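Ancylostoma secreted protein 1 (Necator americanus, PDB 3NT8) is a secreted two-CAP-domain protein of the human hookworm, probably associated with the transition of infective larvae to parasitism. Local coordinates at residues E56-S60 against G61-P65. Sequence-based numbering, arbitrary orientation.
Sequences EDSNS and GKLNP
The ammonium group of K62 is gripped by two acceptors, the carboxylate of D57 and the backbone carbonyl of L55. The salt bridge runs from NZ to D57 OD1 at 2.6 Å and meets the oxygen nearly along its C-O bond. Bent at chi2 (-72°) and extended beyond, the lysine chain lays CD and CE past the same OD1 before its nitrogen arrives. D57 OD2 has a second, long and weak ion pair with K131.

This charged pair illustrates an ion pair formed across a short reversal of the chain. D57 and K62 are a non-hydrogen-bonded antiparallel pair, a single bridge with one backbone bond on either side of it: L63 N donates to E56 O (2.8 Å) and S58 N to G61 O. A water extends the pairing, accepting from E56 N and donating to L63 O.

L63 supplies the apolar part: its CD1 lies 3.7 Å from E56 CG, the two chains side by side, while CD2 packs against CB and OG of S58. The E56 carboxylate lies farther from L63, with OE1 in a salt bridge to R50 NE and OE2 hydrogen-bonded to W127 NE1.

The hairpin-like turn thus links helix 34-52 to strand 66-67 at the surface of the first CAP domain, tied through E56 to helix 119-127, with L63 buried against V135 and W189.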
loop_
_atom_site.group_PDB
_atom_site.type_symbol
_atom_site.label_atom_id
_atom_site.label_comp_id
_atom_site.label_asym_id
_atom_site.label_seq_id
_atom_site.Cartn_x
_atom_site.Cartn_y
_atom_site.Cartn_z
ATOM N N GLU A 56 -21.759 -3.558 -9.220
ATOM C CA GLU A 56 -22.108 -2.630 -8.174
ATOM C C GLU A 56 -22.327 -1.231 -8.749
ATOM O O GLU A 56 -21.488 -0.678 -9.522
ATOM C CB GLU A 56 -20.988 -2.634 -7.126
ATOM C CG GLU A 56 -21.234 -1.858 -5.857
ATOM C CD GLU A 56 -22.368 -2.420 -5.013
ATOM O OE1 GLU A 56 -22.497 -3.632 -4.873
ATOM O OE2 GLU A 56 -23.130 -1.616 -4.486
ATOM N N ASP A 57 -23.438 -0.651 -8.314
ATOM C CA ASP A 57 -23.818 0.666 -8.698
ATOM C C ASP A 57 -22.847 1.720 -8.248
ATOM O O ASP A 57 -22.283 1.661 -7.127
ATOM C CB ASP A 57 -25.233 0.997 -8.199
ATOM C CG ASP A 57 -26.286 0.309 -9.009
ATOM O OD1 ASP A 57 -25.951 -0.441 -9.994
ATOM O OD2 ASP A 57 -27.446 0.487 -8.650
ATOM N N SER A 58 -22.702 2.706 -9.114
ATOM C CA SER A 58 -22.025 3.955 -8.801
ATOM C C SER A 58 -23.015 5.146 -8.794
ATOM O O SER A 58 -24.202 4.948 -8.820
ATOM C CB SER A 58 -20.876 4.159 -9.774
ATOM O OG SER A 58 -19.969 5.145 -9.332
ATOM N N ASN A 59 -22.548 6.382 -8.706
ATOM C CA ASN A 59 -23.481 7.507 -8.776
ATOM C C ASN A 59 -24.051 7.651 -10.182
ATOM O O ASN A 59 -25.125 8.230 -10.342
ATOM C CB ASN A 59 -22.790 8.801 -8.408
ATOM C CG ASN A 59 -21.544 9.051 -9.266
ATOM O OD1 ASN A 59 -20.977 8.134 -9.881
ATOM N ND2 ASN A 59 -21.110 10.288 -9.291
ATOM N N SER A 60 -23.342 7.143 -11.183
ATOM C CA SER A 60 -23.787 7.316 -12.549
ATOM C C SER A 60 -23.868 6.018 -13.299
ATOM O O SER A 60 -24.803 5.822 -14.032
ATOM C CB SER A 60 -22.943 8.319 -13.344
ATOM O OG SER A 60 -23.565 8.619 -14.592
ATOM N N GLY A 61 -22.892 5.165 -13.264
ATOM C CA GLY A 61 -23.129 3.923 -13.986
ATOM C C GLY A 61 -22.766 2.791 -13.030
ATOM O O GLY A 61 -23.230 2.830 -11.905
ATOM N N LYS A 62 -21.945 1.838 -13.477
ATOM C CA LYS A 62 -21.398 0.778 -12.650
ATOM C C LYS A 62 -19.959 1.028 -12.298
ATOM O O LYS A 62 -19.164 1.530 -13.142
ATOM C CB LYS A 62 -21.472 -0.591 -13.359
ATOM C CG LYS A 62 -22.864 -1.097 -13.655
ATOM C CD LYS A 62 -23.567 -1.551 -12.365
ATOM C CE LYS A 62 -24.940 -2.074 -12.722
ATOM N NZ LYS A 62 -25.597 -2.520 -11.529
ATOM N N LEU A 63 -19.576 0.604 -11.082
ATOM C CA LEU A 63 -18.169 0.582 -10.722
ATOM C C LEU A 63 -17.398 -0.336 -11.604
ATOM O O LEU A 63 -17.908 -1.400 -11.990
ATOM C CB LEU A 63 -17.989 0.123 -9.272
ATOM C CG LEU A 63 -18.535 1.095 -8.228
ATOM C CD1 LEU A 63 -18.536 0.482 -6.825
ATOM C CD2 LEU A 63 -17.741 2.397 -8.240
ATOM N N ASN A 64 -16.129 0.003 -11.855
ATOM C CA ASN A 64 -15.259 -0.912 -12.573
ATOM C C ASN A 64 -15.112 -2.283 -11.905
ATOM O O ASN A 64 -14.982 -2.345 -10.694
ATOM C CB ASN A 64 -13.847 -0.311 -12.725
ATOM C CG ASN A 64 -13.821 0.870 -13.636
ATOM O OD1 ASN A 64 -14.408 0.808 -14.721
ATOM N ND2 ASN A 64 -13.158 1.993 -13.193
ATOM N N PRO A 65 -15.072 -3.381 -12.701
ATOM C CA PRO A 65 -14.734 -4.728 -12.189
ATOM C C PRO A 65 -13.322 -4.790 -11.615
ATOM O O PRO A 65 -12.482 -3.964 -11.976
ATOM C CB PRO A 65 -14.765 -5.593 -13.448
ATOM C CG PRO A 65 -14.524 -4.633 -14.587
ATOM C CD PRO A 65 -15.363 -3.440 -14.147
HETATM O O HOH W 1 -18.839 -3.059 -9.960
#